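Local coordinates for uncharacterized protein (Bacteroides ovatus, PDB 4FXT) that is of unknown function but probably pairs a transthyretin-like N-terminal domain with an E-set-like C-terminal domain, at residues Asp17-Glu29 against Lys187-Val199. Sequence-based numbering, arbitrary orientation.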
ATOM      1  N   ASP A  17      -9.039  -5.015  -7.425  1.00 54.66           N
ATOM      2  CA  ASP A  17      -9.894  -6.163  -7.148  1.00 55.04           C
ATOM      3  C   ASP A  17     -10.703  -5.846  -5.870  1.00 57.80           C
ATOM      4  O   ASP A  17     -10.661  -6.613  -4.894  1.00 57.52           O
ATOM      5  CB  ASP A  17      -9.054  -7.478  -7.039  1.00 56.03           C
ATOM      6  CG  ASP A  17      -9.831  -8.807  -6.953  1.00 71.40           C
ATOM      7  OD1 ASP A  17     -11.085  -8.787  -7.057  1.00 74.06           O
ATOM      8  OD2 ASP A  17      -9.185  -9.861  -6.835  1.00 78.40           O
ATOM      9  N   GLY A  18     -11.320  -4.655  -5.872  1.00 53.46           N
ATOM     10  CA  GLY A  18     -12.181  -4.140  -4.808  1.00 55.01           C
ATOM     11  C   GLY A  18     -11.586  -3.953  -3.430  1.00 58.94           C
ATOM     12  O   GLY A  18     -12.326  -3.802  -2.453  1.00 60.89           O
ATOM     13  N   GLU A  19     -10.257  -3.984  -3.336  1.00 53.30           N
ATOM     14  CA  GLU A  19      -9.512  -3.837  -2.081  1.00 51.18           C
ATOM     15  C   GLU A  19      -8.620  -2.616  -2.111  1.00 55.21           C
ATOM     16  O   GLU A  19      -8.052  -2.286  -3.174  1.00 56.62           O
ATOM     17  CB  GLU A  19      -8.639  -5.084  -1.810  1.00 51.24           C
ATOM     18  CG  GLU A  19      -9.391  -6.375  -1.584  1.00 68.25           C
ATOM     19  CD  GLU A  19      -8.554  -7.552  -1.116  1.00 92.41           C
ATOM     20  OE1 GLU A  19      -7.545  -7.338  -0.402  1.00 64.34           O
ATOM     21  OE2 GLU A  19      -8.978  -8.701  -1.376  1.00 98.60           O
ATOM     22  N   ALA A  20      -8.456  -1.955  -0.951  1.00 49.75           N
ATOM     23  CA  ALA A  20      -7.541  -0.810  -0.867  1.00 48.74           C
ATOM     24  C   ALA A  20      -6.101  -1.297  -0.942  1.00 49.18           C
ATOM     25  O   ALA A  20      -5.728  -2.235  -0.223  1.00 48.71           O
ATOM     26  CB  ALA A  20      -7.785  -0.031   0.409  1.00 50.19           C
ATOM     27  N   VAL A  21      -5.333  -0.727  -1.870  1.00 44.72           N
ATOM     28  CA  VAL A  21      -3.944  -1.116  -2.135  1.00 43.74           C
ATOM     29  C   VAL A  21      -3.027  -0.457  -1.105  1.00 50.21           C
ATOM     30  O   VAL A  21      -2.876   0.763  -1.086  1.00 52.08           O
ATOM     31  CB  VAL A  21      -3.501  -0.778  -3.579  1.00 47.70           C
ATOM     32  CG1 VAL A  21      -2.054  -1.162  -3.805  1.00 46.56           C
ATOM     33  CG2 VAL A  21      -4.379  -1.487  -4.593  1.00 48.66           C
ATOM     34  N   GLY A  22      -2.380  -1.294  -0.298  1.00 46.81           N
ATOM     35  CA  GLY A  22      -1.465  -0.844   0.741  1.00 45.75           C
ATOM     36  C   GLY A  22      -0.221  -0.210   0.168  1.00 48.67           C
ATOM     37  O   GLY A  22       0.336  -0.688  -0.830  1.00 43.32           O
ATOM     38  N   VAL A  23       0.200   0.908   0.768  1.00 49.24           N
ATOM     39  CA  VAL A  23       1.396   1.525   0.250  1.00 50.11           C
ATOM     40  C   VAL A  23       2.189   2.123   1.430  1.00 52.29           C
ATOM     41  O   VAL A  23       1.718   2.041   2.570  1.00 51.40           O
ATOM     42  CB  VAL A  23       1.009   2.559  -0.825  1.00 56.21           C
ATOM     43  CG1 VAL A  23       0.415   3.823  -0.219  1.00 57.92           C
ATOM     44  CG2 VAL A  23       2.206   2.880  -1.674  1.00 56.62           C
ATOM     45  N   ARG A  24       3.424   2.637   1.169  1.00 47.43           N
ATOM     46  CA  ARG A  24       4.238   3.251   2.214  1.00 47.25           C
ATOM     47  C   ARG A  24       3.741   4.711   2.468  1.00 53.55           C
ATOM     48  O   ARG A  24       3.517   5.474   1.515  1.00 54.12           O
ATOM     49  CB  ARG A  24       5.725   3.211   1.845  1.00 47.17           C
ATOM     50  CG  ARG A  24       6.619   3.869   2.883  1.00 59.53           C
ATOM     51  CD  ARG A  24       8.093   3.808   2.579  1.00 67.73           C
ATOM     52  NE  ARG A  24       8.433   4.583   1.390  1.00 73.70           N
ATOM     53  CZ  ARG A  24       8.785   5.863   1.394  1.00 74.76           C
ATOM     54  NH1 ARG A  24       8.851   6.539   2.535  1.00 61.95           N
ATOM     55  NH2 ARG A  24       9.067   6.477   0.257  1.00 42.28           N
ATOM     56  N   SER A  25       3.558   5.082   3.759  1.00 49.34           N
ATOM     57  CA  SER A  25       3.124   6.413   4.131  1.00 48.89           C
ATOM     58  C   SER A  25       4.151   7.402   3.632  1.00 50.94           C
ATOM     59  O   SER A  25       5.342   7.161   3.792  1.00 50.12           O
ATOM     60  CB  SER A  25       2.895   6.531   5.645  1.00 52.10           C
ATOM     61  OG  SER A  25       2.344   7.793   6.012  1.00 56.44           O
ATOM     62  N   GLY A  26       3.664   8.447   2.965  1.00 48.26           N
ATOM     63  CA  GLY A  26       4.443   9.520   2.360  1.00 49.33           C
ATOM     64  C   GLY A  26       5.207   9.146   1.110  1.00 51.93           C
ATOM     65  O   GLY A  26       6.273   9.710   0.871  1.00 52.05           O
ATOM     66  N   SER A  27       4.680   8.214   0.293  1.00 49.02           N
ATOM     67  CA  SER A  27       5.436   7.785  -0.887  1.00 50.49           C
ATOM     68  C   SER A  27       4.670   7.928  -2.213  1.00 55.42           C
ATOM     69  O   SER A  27       5.275   8.173  -3.266  1.00 51.23           O
ATOM     70  CB  SER A  27       5.826   6.318  -0.741  1.00 50.89           C
ATOM     71  OG  SER A  27       4.680   5.489  -0.782  1.00 51.72           O
ATOM     72  N   SER A  28       3.343   7.706  -2.141  1.00 55.14           N
ATOM     73  CA  SER A  28       2.496   7.661  -3.320  1.00 54.50           C
ATOM     74  C   SER A  28       1.485   8.786  -3.341  1.00 59.49           C
ATOM     75  O   SER A  28       1.012   9.258  -2.293  1.00 60.05           O
ATOM     76  CB  SER A  28       1.777   6.322  -3.362  1.00 54.36           C
ATOM     77  OG  SER A  28       2.768   5.311  -3.330  1.00 51.42           O
ATOM     78  N   GLU A  29       1.172   9.218  -4.575  1.00 55.83           N
ATOM     79  CA  GLU A  29       0.284  10.331  -4.888  1.00 56.26           C
ATOM     80  C   GLU A  29      -0.519  10.125  -6.151  1.00 60.62           C
ATOM     81  O   GLU A  29      -0.259   9.205  -6.936  1.00 59.04           O
ATOM     82  CB  GLU A  29       1.123  11.605  -5.090  1.00 59.23           C
ATOM     83  CG  GLU A  29       1.945  12.066  -3.906  1.00 70.49           C
ATOM     84  CD  GLU A  29       2.985  13.137  -4.178  1.00 80.24           C
ATOM     85  OE1 GLU A  29       2.900  13.856  -5.205  1.00 72.75           O
ATOM     86  OE2 GLU A  29       3.894  13.255  -3.325  1.00 60.05           O
ATOM     87  N   LYS A 187       9.603  -2.455 -11.662  1.00 52.76           N
ATOM     88  CA  LYS A 187       8.906  -1.395 -12.405  1.00 52.85           C
ATOM     89  C   LYS A 187       8.533  -0.173 -11.504  1.00 55.86           C
ATOM     90  O   LYS A 187       8.063   0.846 -12.015  1.00 57.76           O
ATOM     91  CB  LYS A 187       7.631  -1.950 -13.080  1.00 53.99           C
ATOM     92  CG  LYS A 187       7.851  -3.128 -14.053  1.00 61.58           C
ATOM     93  CD  LYS A 187       8.846  -2.850 -15.205  1.00 61.07           C
ATOM     94  CE  LYS A 187       9.143  -4.091 -15.999  1.00 62.26           C
ATOM     95  NZ  LYS A 187      10.316  -3.876 -16.879  1.00 82.98           N
ATOM     96  N   SER A 188       8.803  -0.242 -10.208  1.00 50.97           N
ATOM     97  CA  SER A 188       8.554   0.835  -9.246  1.00 49.63           C
ATOM     98  C   SER A 188       9.636   0.856  -8.172  1.00 53.97           C
ATOM     99  O   SER A 188      10.134  -0.205  -7.792  1.00 54.22           O
ATOM    100  CB  SER A 188       7.176   0.692  -8.594  1.00 48.33           C
ATOM    101  OG  SER A 188       6.956   1.747  -7.667  1.00 45.92           O
ATOM    102  N   SER A 189       9.955   2.058  -7.649  1.00 50.45           N
ATOM    103  CA  SER A 189      10.940   2.271  -6.582  1.00 49.69           C
ATOM    104  C   SER A 189      10.319   1.954  -5.206  1.00 52.22           C
ATOM    105  O   SER A 189      11.017   1.903  -4.183  1.00 51.49           O
ATOM    106  CB  SER A 189      11.462   3.704  -6.624  1.00 53.25           C
ATOM    107  OG  SER A 189      10.396   4.637  -6.607  1.00 63.03           O
ATOM    108  N   GLU A 190       9.037   1.622  -5.217  1.00 48.29           N
ATOM    109  CA  GLU A 190       8.275   1.384  -4.015  1.00 47.89           C
ATOM    110  C   GLU A 190       7.777  -0.043  -3.915  1.00 49.16           C
ATOM    111  O   GLU A 190       7.463  -0.668  -4.910  1.00 48.99           O
ATOM    112  CB  GLU A 190       7.055   2.353  -4.051  1.00 49.99           C
ATOM    113  CG  GLU A 190       6.548   2.798  -2.706  1.00 54.34           C
ATOM    114  CD  GLU A 190       7.606   3.552  -1.926  1.00 79.99           C
ATOM    115  OE1 GLU A 190       8.394   4.349  -2.504  1.00 35.21           O
ATOM    116  OE2 GLU A 190       7.612   3.343  -0.694  1.00 89.44           O
ATOM    117  N   TYR A 191       7.638  -0.521  -2.688  1.00 43.63           N
ATOM    118  CA  TYR A 191       6.999  -1.783  -2.416  1.00 40.99           C
ATOM    119  C   TYR A 191       5.504  -1.617  -2.426  1.00 50.59           C
ATOM    120  O   TYR A 191       4.990  -0.537  -2.107  1.00 54.58           O
ATOM    121  CB  TYR A 191       7.441  -2.363  -1.051  1.00 38.90           C
ATOM    122  CG  TYR A 191       8.774  -3.061  -0.958  1.00 39.52           C
ATOM    123  CD1 TYR A 191       9.963  -2.339  -0.988  1.00 40.30           C
ATOM    124  CD2 TYR A 191       8.851  -4.419  -0.662  1.00 42.02           C
ATOM    125  CE1 TYR A 191      11.198  -2.967  -0.870  1.00 38.74           C
ATOM    126  CE2 TYR A 191      10.084  -5.059  -0.513  1.00 44.86           C
ATOM    127  CZ  TYR A 191      11.258  -4.321  -0.605  1.00 53.82           C
ATOM    128  OH  TYR A 191      12.486  -4.916  -0.449  1.00 61.94           O
ATOM    129  N   CYS A 192       4.801  -2.692  -2.702  1.00 48.35           N
ATOM    130  CA  CYS A 192       3.375  -2.766  -2.536  1.00 50.27           C
ATOM    131  C   CYS A 192       3.124  -3.599  -1.304  1.00 52.80           C
ATOM    132  O   CYS A 192       3.722  -4.668  -1.161  1.00 52.90           O
ATOM    133  CB  CYS A 192       2.661  -3.310  -3.765  1.00 53.54           C
ATOM    134  SG  CYS A 192       0.867  -3.481  -3.529  1.00 59.19           S
ATOM    135  N   TYR A 193       2.297  -3.103  -0.389  1.00 48.08           N
ATOM    136  CA  TYR A 193       2.118  -3.757   0.889  1.00 45.45           C
ATOM    137  C   TYR A 193       0.717  -4.231   1.174  1.00 46.76           C
ATOM    138  O   TYR A 193      -0.284  -3.791   0.598  1.00 45.22           O
ATOM    139  CB  TYR A 193       2.477  -2.766   2.018  1.00 46.36           C
ATOM    140  CG  TYR A 193       3.876  -2.186   1.993  1.00 46.70           C
ATOM    141  CD1 TYR A 193       4.164  -1.036   1.256  1.00 48.37           C
ATOM    142  CD2 TYR A 193       4.888  -2.726   2.781  1.00 45.74           C
ATOM    143  CE1 TYR A 193       5.441  -0.483   1.252  1.00 45.60           C
ATOM    144  CE2 TYR A 193       6.169  -2.180   2.789  1.00 45.93           C
ATOM    145  CZ  TYR A 193       6.435  -1.050   2.038  1.00 47.77           C
ATOM    146  OH  TYR A 193       7.700  -0.517   2.087  1.00 45.55           O
ATOM    147  N   SER A 194       0.670  -5.113   2.168  1.00 43.90           N
ATOM    148  CA  SER A 194      -0.515  -5.613   2.832  1.00 42.33           C
ATOM    149  C   SER A 194      -0.985  -4.552   3.768  1.00 48.15           C
ATOM    150  O   SER A 194      -0.296  -3.535   3.936  1.00 46.97           O
ATOM    151  CB  SER A 194      -0.180  -6.906   3.562  1.00 41.70           C
ATOM    152  OG  SER A 194       0.708  -6.594   4.624  1.00 45.17           O
ATOM    153  N   GLN A 195      -2.069  -4.804   4.489  1.00 46.32           N
ATOM    154  CA  GLN A 195      -2.470  -3.838   5.481  1.00 45.63           C
ATOM    155  C   GLN A 195      -1.545  -3.970   6.702  1.00 44.89           C
ATOM    156  O   GLN A 195      -0.982  -5.053   6.913  1.00 43.72           O
ATOM    157  CB  GLN A 195      -3.954  -4.012   5.841  1.00 49.09           C
ATOM    158  CG  GLN A 195      -4.895  -3.446   4.753  1.00 79.05           C
ATOM    159  CD  GLN A 195      -4.763  -1.928   4.486  1.00 93.74           C
ATOM    160  OE1 GLN A 195      -4.742  -1.094   5.423  1.00 93.55           O
ATOM    161  NE2 GLN A 195      -4.727  -1.534   3.195  1.00 58.28           N
ATOM    162  N   SER A 196      -1.302  -2.837   7.435  1.00 38.80           N
ATOM    163  CA  SER A 196      -0.520  -2.875   8.676  1.00 36.11           C
ATOM    164  C   SER A 196      -1.439  -3.414   9.759  1.00 39.89           C
ATOM    165  O   SER A 196      -2.439  -2.780  10.043  1.00 38.42           O
ATOM    166  CB  SER A 196       0.055  -1.518   9.011  1.00 35.86           C
ATOM    167  OG  SER A 196       0.800  -1.580  10.215  1.00 39.38           O
ATOM    168  N   ILE A 197      -1.171  -4.646  10.226  1.00 38.70           N
ATOM    169  CA  ILE A 197      -2.014  -5.398  11.146  1.00 41.12           C
ATOM    170  C   ILE A 197      -1.391  -5.476  12.530  1.00 41.40           C
ATOM    171  O   ILE A 197      -0.241  -5.903  12.687  1.00 35.88           O
ATOM    172  CB  ILE A 197      -2.238  -6.830  10.562  1.00 44.83           C
ATOM    173  CG1 ILE A 197      -2.918  -6.727   9.170  1.00 45.16           C
ATOM    174  CG2 ILE A 197      -3.041  -7.716  11.544  1.00 45.67           C
ATOM    175  CD1 ILE A 197      -3.084  -7.997   8.476  1.00 56.96           C
ATOM    176  N   LYS A 198      -2.202  -5.105  13.537  1.00 41.16           N
ATOM    177  CA  LYS A 198      -1.810  -5.201  14.940  1.00 41.98           C
ATOM    178  C   LYS A 198      -1.755  -6.664  15.365  1.00 49.13           C
ATOM    179  O   LYS A 198      -2.663  -7.448  15.035  1.00 49.52           O
ATOM    180  CB  LYS A 198      -2.761  -4.423  15.843  1.00 45.39           C
ATOM    181  CG  LYS A 198      -2.215  -4.331  17.259  1.00 54.12           C
ATOM    182  CD  LYS A 198      -3.234  -4.059  18.358  1.00 62.60           C
ATOM    183  CE  LYS A 198      -3.890  -2.722  18.384  1.00 68.27           C
ATOM    184  NZ  LYS A 198      -4.650  -2.609  19.666  1.00 74.70           N
ATOM    185  N   VAL A 199      -0.677  -7.035  16.069  1.00 46.99           N
ATOM    186  CA  VAL A 199      -0.444  -8.396  16.552  1.00 47.43           C
ATOM    187  C   VAL A 199      -0.209  -8.334  18.045  1.00 55.56           C
ATOM    188  O   VAL A 199       0.774  -7.722  18.472  1.00 57.36           O
ATOM    189  CB  VAL A 199       0.738  -9.082  15.820  1.00 48.27           C
ATOM    190  CG1 VAL A 199       0.929 -10.519  16.288  1.00 48.42           C
ATOM    191  CG2 VAL A 199       0.571  -9.029  14.317  1.00 46.23           C
TER
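Glu190 OE2 takes the NE hydrogen of Arg24 at 2.6 Å, a salt bridge made on the syn lone pair of the carboxylate. The two side chains cross nearly at right angles and the planes of guanidinium and carboxylate stand 37° apart, which leaves NH2 of Arg24 3.6 Å from OE1 of Glu190. A bend at chi2 (61°) turns the Glu190 carboxylate in beside Ser27, whose CB lies 3.5 Å from OE2 of Glu190. Ser27 OG in turn donates to Arg24 O at 2.6 Å, closing the 24-27 turn beside Glu190. With an alanine at Arg24, the carboxylate of the buried Glu190 is likely to lose its charged partner. CB of Arg24 also lies 3.8 Å from CE1 of Tyr193. The contact joins two beta domains: the loop after strand 19-20 of the N-terminal domain, probably transthyretin-like, meets the outermost strand, 192-200, of an antiparallel sheet in the C-terminal domain, probably E-set-like. There Tyr193 N donates to Gly22 O at 3.1 Å. Alongside, Val21 CG1 packs on Cys192 SG at 3.7 Å, while Arg180 reaches Val23 O and Ser194 O from the neighbouring strand.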